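Aminoglycoside N(6')acetyltransferase (Legionella pneumophila subsp. pneumophila, PDB 3F5B) probably transfers an acetyl group to the 6'-amino group of aminoglycosides. Local coordinates at residues H25-V28 with L29-H33; I68-N72 with E73-A77; H117-I120 with L121-S125; I136-E139 with R140-H143. One frame throughout, in Å; residues are numbered along the deposited sequence. Where two conformers were deposited one is given.

Contact 1. Residues H25-V28 with L29-H33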
loop_
_atom_site.group_PDB
_atom_site.type_symbol
_atom_site.label_atom_id
_atom_site.label_comp_id
_atom_site.label_asym_id
_atom_site.label_seq_id
_atom_site.Cartn_x
_atom_site.Cartn_y
_atom_site.Cartn_z
ATOM N N HIS A 25 -15.472 -1.765 -8.614
ATOM C CA HIS A 25 -14.542 -2.065 -9.691
ATOM C C HIS A 25 -14.300 -0.868 -10.642
ATOM O O HIS A 25 -13.146 -0.452 -10.864
ATOM C CB HIS A 25 -15.035 -3.274 -10.506
ATOM C CG HIS A 25 -13.953 -3.948 -11.303
ATOM N ND1 HIS A 25 -14.167 -5.108 -12.016
ATOM C CD2 HIS A 25 -12.649 -3.623 -11.498
ATOM C CE1 HIS A 25 -13.046 -5.473 -12.612
ATOM N NE2 HIS A 25 -12.107 -4.589 -12.313
ATOM N N GLU A 26 -15.387 -0.321 -11.195
ATOM C CA GLU A 26 -15.271 0.777 -12.133
ATOM C C GLU A 26 -14.684 2.028 -11.483
ATOM O O GLU A 26 -13.866 2.709 -12.101
ATOM C CB GLU A 26 -16.603 1.037 -12.852
ATOM C CG GLU A 26 -17.057 -0.225 -13.609
ATOM C CD GLU A 26 -18.084 0.022 -14.666
ATOM O OE1 GLU A 26 -18.870 1.015 -14.563
ATOM O OE2 GLU A 26 -18.110 -0.795 -15.604
ATOM N N LEU A 27 -15.057 2.294 -10.225
ATOM C CA LEU A 27 -14.442 3.398 -9.453
ATOM C C LEU A 27 -12.916 3.338 -9.447
ATOM O O LEU A 27 -12.227 4.339 -9.745
ATOM C CB LEU A 27 -14.980 3.443 -8.011
ATOM C CG LEU A 27 -14.287 4.397 -7.014
ATOM C CD1 LEU A 27 -14.517 5.842 -7.369
ATOM C CD2 LEU A 27 -14.732 4.134 -5.574
ATOM N N VAL A 28 -12.385 2.167 -9.079
ATOM C CA VAL A 28 -10.947 1.989 -8.974
ATOM C C VAL A 28 -10.312 1.984 -10.369
ATOM O O VAL A 28 -9.240 2.567 -10.576
ATOM C CB VAL A 28 -10.591 0.710 -8.182
ATOM C CG1 VAL A 28 -9.105 0.376 -8.291
ATOM C CG2 VAL A 28 -11.011 0.887 -6.702
ATOM N N LEU A 29 -10.970 1.349 -11.338
ATOM C CA LEU A 29 -10.469 1.428 -12.717
ATOM C C LEU A 29 -10.280 2.888 -13.228
ATOM O O LEU A 29 -9.258 3.219 -13.866
ATOM C CB LEU A 29 -11.332 0.585 -13.667
ATOM C CG LEU A 29 -11.055 -0.933 -13.647
ATOM C CD1 LEU A 29 -12.128 -1.636 -14.471
ATOM C CD2 LEU A 29 -9.662 -1.287 -14.187
ATOM N N GLY A 30 -11.237 3.757 -12.926
ATOM C CA GLY A 30 -11.118 5.163 -13.304
ATOM C C GLY A 30 -9.924 5.768 -12.577
ATOM O O GLY A 30 -9.082 6.442 -13.190
ATOM N N TRP A 31 -9.852 5.496 -11.278
ATOM C CA TRP A 31 -8.796 6.017 -10.414
ATOM C C TRP A 31 -7.400 5.781 -10.994
ATOM O O TRP A 31 -6.582 6.681 -11.040
ATOM C CB TRP A 31 -8.851 5.350 -9.045
ATOM C CG TRP A 31 -9.809 5.974 -8.061
ATOM C CD1 TRP A 31 -10.543 7.133 -8.219
ATOM C CD2 TRP A 31 -10.098 5.493 -6.755
ATOM N NE1 TRP A 31 -11.268 7.384 -7.086
ATOM C CE2 TRP A 31 -10.995 6.404 -6.162
ATOM C CE3 TRP A 31 -9.650 4.394 -6.007
ATOM C CZ2 TRP A 31 -11.510 6.216 -4.861
ATOM C CZ3 TRP A 31 -10.144 4.212 -4.721
ATOM C CH2 TRP A 31 -11.075 5.125 -4.159
ATOM N N ILE A 32 -7.146 4.571 -11.466
ATOM C CA ILE A 32 -5.787 4.220 -11.850
ATOM C C ILE A 32 -5.489 4.557 -13.297
ATOM O O ILE A 32 -4.441 4.158 -13.833
ATOM C CB ILE A 32 -5.481 2.737 -11.555
ATOM C CG1 ILE A 32 -6.357 1.808 -12.434
ATOM C CG2 ILE A 32 -5.677 2.464 -10.049
ATOM C CD1 ILE A 32 -6.148 0.329 -12.199
ATOM N N HIS A 33 -6.412 5.279 -13.927
ATOM C CA HIS A 33 -6.156 5.913 -15.214
ATOM C C HIS A 33 -6.054 7.449 -15.134
ATOM O O HIS A 33 -6.032 8.145 -16.164
ATOM C CB HIS A 33 -7.196 5.443 -16.243
ATOM C CG HIS A 33 -7.031 4.003 -16.628
ATOM N ND1 HIS A 33 -7.625 2.966 -15.936
ATOM C CD2 HIS A 33 -6.304 3.426 -17.619
ATOM C CE1 HIS A 33 -7.277 1.817 -16.487
ATOM N NE2 HIS A 33 -6.482 2.067 -17.514
#
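Residues 25-33 form the short helix 25-31 and its C-terminal exit, and Leu29, Gly30, Trp31 and Ile32 each donate their backbone N-H to the carbonyl four residues earlier. The bond from Leu29 N to His25 O is 2.9 Å long and nearly straight. The last of the four, Ile32 N to Val28 O, is 3.0 Å and more bent, at 147°. Ile32 is where the chain leaves helical geometry. Leu27 packs on the Trp31 indole. Its CG lies over one face, 4.1 Å from the centroid of the Trp31 six-membered ring, in a CH-pi contact. Its two methyls spread across the same ring system: CD1 goes to NE1 and CE2, CD2 to CZ2 and CH2. Leu27 CG is anti to the backbone N (chi1 171°), which carries the branch forward along the helix to the indole. Val28 CG2 approaches the other end of the benzo ring obliquely, 3.8 Å from Trp31 CE3. On another side of the helix, Leu29 CD1 meets His25 CD2 at 3.6 Å. Beyond the helix end, His33 ND1 donates to Leu29 O over 2.6 Å, almost straight and in the plane of the imidazole. Pro75 and Ile68 also touch the indole, so the helix packs on the hairpin of strands 65-71 and 74-84. The side-chain chemistry between the two halves of the helix is apolar: Leu27 and Val28 hold the buried Trp31 ring by carbon contacts alone, and the polar bonds between the halves are those of the backbone.

Contact 2. Residues I68-N72 with E73-A77; sequences IAYDN and EIPFA
Asp71 and Ile74 hold each other by two backbone hydrogen bonds. Asp71 N donates to Ile74 O over 2.7 Å, and Ile74 N returns a bond to Asp71 O over 2.9 Å. The second donor stands well above the carbonyl plane. Further from the turn, Phe76 N donates to Ala69 O, and Ala69 N to Ala77 O. At the tip, a water accepts from Asn72 ND2 and makes a weak, long bond to Glu73 OE1. The Asp71 carboxylate has partners outside the hairpin: OD1 forms a salt bridge with Arg14 and OD2 is hydrogen-bonded to Tyr106 OH. This is a beta hairpin between strands 65-71 and 74-84, closed by a type II' turn with Asn72 and Glu73 at its corners. The positive phi of Asn72 (53°) belongs to that turn. A beta bulge shifts the register by one between Ala69 and Tyr70, so Ala69 pairs with Ala77 while Tyr70 pairs with Pro75. On the face shared by Tyr70 and Pro75, the proline CB sits over the tyrosine ring, 3.9 Å from its centroid. Ile68 runs alongside the proline, and its CD1 reaches the same Pro75 CB at 3.7 Å. Trp31 and Leu27 of helix 25-31 cover this pair. Phe76 lies at the bulge. Its CG stands between the backbone N and the carbonyl carbon (chi1 74°), which brings the ring back over the neighbouring strand. One ring face receives Ala69 CB, 4.2 Å from the centroid, while its edge meets Tyr70 C and Asp71 N. Tyr106 stacks on Phe76, and Ala69 CB touches Ala77 CB at 3.9 Å.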
loop_
_atom_site.group_PDB
_atom_site.type_symbol
_atom_site.label_atom_id
_atom_site.label_comp_id
_atom_site.label_asym_id
_atom_site.label_seq_id
_atom_site.Cartn_x
_atom_site.Cartn_y
_atom_site.Cartn_z
ATOM N N ILE A 68 -9.785 -1.005 -0.451
ATOM C CA ILE A 68 -10.242 0.375 -0.646
ATOM C C ILE A 68 -10.286 1.044 0.745
ATOM O O ILE A 68 -10.710 0.419 1.724
ATOM C CB ILE A 68 -11.606 0.426 -1.445
ATOM C CG1 ILE A 68 -12.078 1.869 -1.748
ATOM C CG2 ILE A 68 -12.736 -0.381 -0.777
ATOM C CD1 ILE A 68 -13.103 1.878 -2.934
ATOM N N ALA A 69 -9.833 2.293 0.823
ATOM C CA ALA A 69 -9.866 3.079 2.077
ATOM C C ALA A 69 -10.993 4.077 1.991
ATOM O O ALA A 69 -11.162 4.725 0.938
ATOM C CB ALA A 69 -8.548 3.821 2.257
ATOM N N TYR A 70 -11.725 4.241 3.101
ATOM C CA TYR A 70 -12.858 5.151 3.190
ATOM C C TYR A 70 -12.614 6.210 4.265
ATOM O O TYR A 70 -12.021 5.911 5.297
ATOM C CB TYR A 70 -14.132 4.385 3.578
ATOM C CG TYR A 70 -14.788 3.722 2.401
ATOM C CD1 TYR A 70 -14.299 2.511 1.891
ATOM C CD2 TYR A 70 -15.868 4.320 1.771
ATOM C CE1 TYR A 70 -14.902 1.901 0.777
ATOM C CE2 TYR A 70 -16.473 3.732 0.667
ATOM C CZ TYR A 70 -15.982 2.526 0.182
ATOM O OH TYR A 70 -16.607 1.969 -0.912
ATOM N N ASP A 71 -13.087 7.430 4.003
ATOM C CA ASP A 71 -13.168 8.471 5.017
ATOM C C ASP A 71 -14.682 8.670 5.191
ATOM O O ASP A 71 -15.322 9.312 4.361
ATOM C CB ASP A 71 -12.485 9.732 4.499
ATOM C CG ASP A 71 -12.567 10.891 5.475
ATOM O OD1 ASP A 71 -12.628 10.652 6.711
ATOM O OD2 ASP A 71 -12.558 12.034 4.990
ATOM N N ASN A 72 -15.245 8.054 6.233
ATOM C CA ASN A 72 -16.702 7.909 6.374
ATOM C C ASN A 72 -17.289 7.278 5.112
ATOM O O ASN A 72 -16.860 6.187 4.702
ATOM C CB ASN A 72 -17.349 9.261 6.698
ATOM C CG ASN A 72 -16.972 9.761 8.071
ATOM O OD1 ASN A 72 -16.682 8.958 8.979
ATOM N ND2 ASN A 72 -16.973 11.094 8.250
ATOM N N GLU A 73 -18.198 7.985 4.448
ATOM C CA GLU A 73 -18.777 7.495 3.202
ATOM C C GLU A 73 -17.896 7.688 1.956
ATOM O O GLU A 73 -18.259 7.236 0.898
ATOM C CB GLU A 73 -20.185 8.094 2.953
ATOM C CG GLU A 73 -20.613 9.257 3.896
ATOM C CD GLU A 73 -19.867 10.589 3.668
ATOM O OE1 GLU A 73 -18.900 10.843 4.421
ATOM O OE2 GLU A 73 -20.264 11.392 2.766
ATOM N N ILE A 74 -16.750 8.344 2.089
ATOM C CA ILE A 74 -15.966 8.735 0.928
ATOM C C ILE A 74 -14.781 7.777 0.646
ATOM O O ILE A 74 -13.811 7.776 1.383
ATOM C CB ILE A 74 -15.474 10.219 1.103
ATOM C CG1 ILE A 74 -16.673 11.190 1.242
ATOM C CG2 ILE A 74 -14.483 10.657 0.026
ATOM C CD1 ILE A 74 -17.625 11.217 0.052
ATOM N N PRO A 75 -14.857 6.978 -0.439
ATOM C CA PRO A 75 -13.680 6.185 -0.833
ATOM C C PRO A 75 -12.606 7.088 -1.453
ATOM O O PRO A 75 -12.937 8.026 -2.174
ATOM C CB PRO A 75 -14.258 5.195 -1.860
ATOM C CG PRO A 75 -15.410 6.030 -2.554
ATOM C CD PRO A 75 -15.967 6.897 -1.418
ATOM N N PHE A 76 -11.334 6.845 -1.160
ATOM C CA PHE A 76 -10.302 7.797 -1.579
ATOM C C PHE A 76 -8.956 7.161 -1.921
ATOM O O PHE A 76 -8.100 7.843 -2.487
ATOM C CB PHE A 76 -10.115 8.924 -0.531
ATOM C CG PHE A 76 -9.391 8.478 0.731
ATOM C CD1 PHE A 76 -8.015 8.561 0.821
ATOM C CD2 PHE A 76 -10.097 7.965 1.816
ATOM C CE1 PHE A 76 -7.315 8.133 1.980
ATOM C CE2 PHE A 76 -9.430 7.535 2.984
ATOM C CZ PHE A 76 -8.037 7.600 3.059
ATOM N N ALA A 77 -8.741 5.884 -1.556
ATOM C CA ALA A 77 -7.466 5.234 -1.860
ATOM C C ALA A 77 -7.651 3.777 -2.214
ATOM O O ALA A 77 -8.651 3.150 -1.836
ATOM C CB ALA A 77 -6.474 5.357 -0.647
HETATM O O HOH W 1 -16.531 12.881 5.991
#

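Contact 3. Residues H117-I120 with L121-S125; sequences HEFI and LSQFS
At the C-terminal end of helix 109-123, the helix of the beta-alpha-beta unit between strands 94-101 and 129-132, Phe119 meets Gln123 and Phe124. Backbone bonds from i+4 to i continue to the end, with Gln123 N on Phe119 O and Phe124 N on Ile120 O. The last is short, 2.7 Å, but bent to 137°; Phe124 is the first residue to leave helical phi/psi. Glu118 O takes two donors from one residue: Ser122 N at 2.9 Å and Ser122 OG at 2.7 Å. They reach it from opposite faces of the carbonyl plane. The serine OG is anti to its own carbonyl carbon (chi1 -65°), which turns the hydroxyl back along the helix to this oxygen. Leu121 packs its CG on His117 O at 3.3 Å. Phe119 and Phe124 form an offset edge-to-face pair, the edge of Phe124 toward the face of Phe119, with centroids 5.6 Å apart and planes at 65°. Trp67 and Phe17 also meet Phe119 edge-to-face, placing its ring between helix and sheet. The CG of Gln123 touches Phe119 CE1 at 3.9 Å. In the aromatic pair, Phe124 CE2 comes within 3.6 Å of Phe119 CZ, and CZ lies near the plane of the Phe124 ring.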
loop_
_atom_site.group_PDB
_atom_site.type_symbol
_atom_site.label_atom_id
_atom_site.label_comp_id
_atom_site.label_asym_id
_atom_site.label_seq_id
_atom_site.Cartn_x
_atom_site.Cartn_y
_atom_site.Cartn_z
ATOM N N HIS A 117 -0.570 4.221 8.669
ATOM C CA HIS A 117 -0.550 3.680 10.028
ATOM C C HIS A 117 -1.864 3.016 10.416
ATOM O O HIS A 117 -1.871 1.907 10.982
ATOM C CB HIS A 117 -0.180 4.722 11.066
ATOM C CG HIS A 117 1.246 5.177 10.974
ATOM N ND1 HIS A 117 1.725 6.238 11.703
ATOM C CD2 HIS A 117 2.278 4.741 10.213
ATOM C CE1 HIS A 117 3.001 6.428 11.412
ATOM N NE2 HIS A 117 3.365 5.523 10.520
ATOM N N GLU A 118 -2.971 3.666 10.092
ATOM C CA GLU A 118 -4.272 3.052 10.415
ATOM C C GLU A 118 -4.532 1.765 9.632
ATOM O O GLU A 118 -5.137 0.823 10.141
ATOM C CB GLU A 118 -5.398 4.058 10.186
ATOM C CG GLU A 118 -5.397 5.215 11.212
ATOM C CD GLU A 118 -6.622 6.113 11.045
ATOM O OE1 GLU A 118 -7.419 5.808 10.144
ATOM O OE2 GLU A 118 -6.789 7.117 11.792
ATOM N N PHE A 119 -4.096 1.710 8.383
ATOM C CA PHE A 119 -4.265 0.476 7.599
ATOM C C PHE A 119 -3.486 -0.693 8.208
ATOM O O PHE A 119 -4.039 -1.796 8.416
ATOM C CB PHE A 119 -3.858 0.717 6.163
ATOM C CG PHE A 119 -3.943 -0.504 5.276
ATOM C CD1 PHE A 119 -5.178 -1.087 4.960
ATOM C CD2 PHE A 119 -2.786 -1.060 4.747
ATOM C CE1 PHE A 119 -5.250 -2.222 4.124
ATOM C CE2 PHE A 119 -2.849 -2.201 3.901
ATOM C CZ PHE A 119 -4.077 -2.773 3.593
ATOM N N ILE A 120 -2.210 -0.447 8.508
ATOM C CA ILE A 120 -1.368 -1.488 9.104
ATOM C C ILE A 120 -1.921 -1.962 10.440
ATOM O O ILE A 120 -2.003 -3.172 10.667
ATOM C CB ILE A 120 0.105 -1.027 9.285
ATOM C CG1 ILE A 120 0.716 -0.811 7.908
ATOM C CG2 ILE A 120 0.917 -2.103 10.083
ATOM C CD1 ILE A 120 1.978 0.069 7.908
ATOM N N LEU A 121 -2.291 -1.025 11.324
ATOM C CA LEU A 121 -2.858 -1.394 12.598
ATOM C C LEU A 121 -4.243 -2.038 12.543
ATOM O O LEU A 121 -4.563 -2.871 13.399
ATOM C CB LEU A 121 -2.845 -0.216 13.603
ATOM C CG LEU A 121 -1.462 0.400 13.846
ATOM C CD1 LEU A 121 -1.567 1.663 14.650
ATOM C CD2 LEU A 121 -0.504 -0.614 14.538
ATOM N N SER A 122 -5.058 -1.648 11.570
ATOM C CA SER A 122 -6.414 -2.198 11.413
ATOM C C SER A 122 -6.438 -3.585 10.749
ATOM O O SER A 122 -7.316 -4.391 11.050
ATOM C CB SER A 122 -7.284 -1.264 10.529
ATOM O OG SER A 122 -7.477 -0.007 11.177
ATOM N N GLN A 123 -5.500 -3.826 9.829
ATOM C CA GLN A 123 -5.513 -5.049 8.994
ATOM C C GLN A 123 -4.292 -5.971 9.188
ATOM O O GLN A 123 -4.301 -7.141 8.782
ATOM C CB GLN A 123 -5.674 -4.680 7.503
ATOM C CG GLN A 123 -6.982 -3.898 7.143
ATOM C CD GLN A 123 -8.251 -4.643 7.513
ATOM O OE1 GLN A 123 -8.255 -5.863 7.636
ATOM N NE2 GLN A 123 -9.320 -3.907 7.754
ATOM N N PHE A 124 -3.231 -5.461 9.803
ATOM C CA PHE A 124 -2.011 -6.270 9.883
ATOM C C PHE A 124 -1.323 -6.111 11.215
ATOM O O PHE A 124 -0.109 -6.200 11.295
ATOM C CB PHE A 124 -1.075 -5.914 8.715
ATOM C CG PHE A 124 -1.654 -6.274 7.366
ATOM C CD1 PHE A 124 -1.580 -7.588 6.906
ATOM C CD2 PHE A 124 -2.309 -5.321 6.589
ATOM C CE1 PHE A 124 -2.123 -7.952 5.661
ATOM C CE2 PHE A 124 -2.883 -5.668 5.349
ATOM C CZ PHE A 124 -2.789 -6.992 4.885
ATOM N N SER A 125 -2.109 -5.892 12.262
ATOM C CA SER A 125 -1.566 -5.674 13.594
ATOM C C SER A 125 -0.745 -6.862 14.125
ATOM O O SER A 125 0.113 -6.698 14.991
ATOM C CB SER A 125 -2.701 -5.340 14.564
ATOM O OG SER A 125 -3.464 -6.509 14.811
#

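Contact 4. Residues I136-E139 with R140-H143. With EDO (1,2-ethanediol), chain I.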
loop_
_atom_site.group_PDB
_atom_site.type_symbol
_atom_site.label_atom_id
_atom_site.label_comp_id
_atom_site.label_asym_id
_atom_site.label_seq_id
_atom_site.Cartn_x
_atom_site.Cartn_y
_atom_site.Cartn_z
ATOM N N ILE A 136 12.739 5.226 -7.112
ATOM C CA ILE A 136 13.564 6.191 -6.396
ATOM C C ILE A 136 13.201 7.627 -6.839
ATOM O O ILE A 136 13.140 8.551 -6.003
ATOM C CB ILE A 136 15.106 5.875 -6.505
ATOM C CG1 ILE A 136 15.447 4.537 -5.830
ATOM C CG2 ILE A 136 15.949 7.010 -5.909
ATOM C CD1 ILE A 136 16.935 4.219 -5.785
ATOM N N SER A 137 12.904 7.780 -8.132
ATOM C CA SER A 137 12.489 9.055 -8.733
ATOM C C SER A 137 11.185 9.619 -8.181
ATOM O O SER A 137 10.908 10.806 -8.343
ATOM C CB SER A 137 12.340 8.911 -10.252
ATOM O OG SER A 137 13.591 8.982 -10.913
ATOM N N ASN A 138 10.360 8.754 -7.570
ATOM C CA ASN A 138 9.101 9.154 -6.954
ATOM C C ASN A 138 9.433 9.753 -5.584
ATOM O O ASN A 138 9.215 9.128 -4.552
ATOM C CB ASN A 138 8.146 7.934 -6.852
ATOM C CG ASN A 138 6.736 8.297 -6.409
ATOM O OD1 ASN A 138 6.452 9.430 -6.018
ATOM N ND2 ASN A 138 5.847 7.319 -6.466
ATOM N N GLU A 139 10.024 10.953 -5.596
ATOM C CA GLU A 139 10.543 11.585 -4.389
ATOM C C GLU A 139 9.499 11.840 -3.298
ATOM O O GLU A 139 9.789 11.699 -2.104
ATOM C CB GLU A 139 11.311 12.876 -4.760
ATOM C CG GLU A 139 12.401 12.622 -5.828
ATOM C CD GLU A 139 13.276 13.831 -6.157
ATOM O OE1 GLU A 139 13.187 14.887 -5.492
ATOM O OE2 GLU A 139 14.076 13.714 -7.109
ATOM N N ARG A 140 8.277 12.197 -3.684
ATOM C CA ARG A 140 7.224 12.429 -2.687
ATOM C C ARG A 140 6.822 11.167 -1.921
ATOM O O ARG A 140 6.608 11.213 -0.699
ATOM C CB ARG A 140 5.985 13.017 -3.341
ATOM C CG ARG A 140 5.051 13.698 -2.354
ATOM C CD ARG A 140 3.868 14.298 -3.098
ATOM N NE ARG A 140 3.023 15.145 -2.244
ATOM C CZ ARG A 140 2.024 14.676 -1.499
ATOM N NH1 ARG A 140 1.291 15.513 -0.757
ATOM N NH2 ARG A 140 1.761 13.358 -1.511
ATOM N N ALA A 141 6.661 10.061 -2.649
ATOM C CA ALA A 141 6.344 8.771 -2.020
ATOM C C ALA A 141 7.440 8.352 -1.030
ATOM O O ALA A 141 7.150 7.989 0.114
ATOM C CB ALA A 141 6.140 7.699 -3.097
ATOM N N VAL A 142 8.707 8.454 -1.462
ATOM C CA VAL A 142 9.837 8.077 -0.617
ATOM C C VAL A 142 9.767 8.892 0.677
ATOM O O VAL A 142 9.975 8.369 1.785
ATOM C CB VAL A 142 11.202 8.353 -1.355
ATOM C CG1 VAL A 142 12.394 8.342 -0.403
ATOM C CG2 VAL A 142 11.410 7.385 -2.531
ATOM N N HIS A 143 9.502 10.187 0.517
ATOM C CA HIS A 143 9.415 11.111 1.645
ATOM C C HIS A 143 8.269 10.760 2.616
ATOM O O HIS A 143 8.452 10.680 3.840
ATOM C CB HIS A 143 9.252 12.548 1.137
ATOM C CG HIS A 143 9.135 13.546 2.241
ATOM N ND1 HIS A 143 10.236 14.092 2.863
ATOM C CD2 HIS A 143 8.053 14.052 2.878
ATOM C CE1 HIS A 143 9.836 14.922 3.810
ATOM N NE2 HIS A 143 8.518 14.913 3.841
HETATM C C1 EDO I . 3.084 9.516 -1.833
HETATM O O1 EDO I . 2.941 10.748 -2.575
HETATM C C2 EDO I . 1.835 8.650 -1.983
HETATM O O2 EDO I . 2.164 7.280 -2.281
HETATM O O HOH W 2 7.153 12.138 -6.358
#
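Asn138 CB leads into an amide that turns forward over Ala141, the third residue after it. CG is anti to the backbone N (chi1 -172°), and this places it 3.4 Å from Ala141 CB. At the tip, ND2 lies 3.4 Å from the same methyl. OD1 faces the start of the helix and accepts from Ala141 N in a weak bond of 3.4 Å. It also takes a 2.8 Å bond from a water, which in turn accepts from Arg140 N. Asn138 is thus the N-cap of helix 139-148. Its backbone O accepts from Val142 N over 3.2 Å, nearly straight, and Glu139 O accepts from His143 N. Val142 CG2 packs on Asn138 O at 3.5 Å. The extended Arg140 side chain runs away from the cap. Its NH2 donates to O1 of a bound 1,2-ethanediol over 3.1 Å, with the oxygen near the guanidinium plane, while NH1 bonds Ile107 O. The ethanediol probably comes from the crystallisation liquor. One amide oxygen, Asn138 OD1, therefore serves two N-H groups in the first turn of the helix: Ala141 N directly but weakly, and Arg140 N through the water.

Overall arrangement
Contacts 1 and 2 are joined directly. The Trp31 indole lies on the second strand of the hairpin, with CZ3 3.4 Å from Ala77 O and CZ2 3.5 Å from Pro75 O. Leu27 CD2 lies 3.6 Å from Pro75 CG. Contact 3 stays apart from both, about 7 Å from contact 2 and 12 Å from contact 1 at the nearest atoms, but Met115 of its helix touches Ala69, Phe76 and Ala77. Contact 4 lies across the bound cyclohexane from contact 1, with centres about 23 Å apart. The side chain of Asn138 is about 4 Å from the cyclohexane; those of Ile32, Ala77 and Phe119 are about 9, 10 and 11 Å from it.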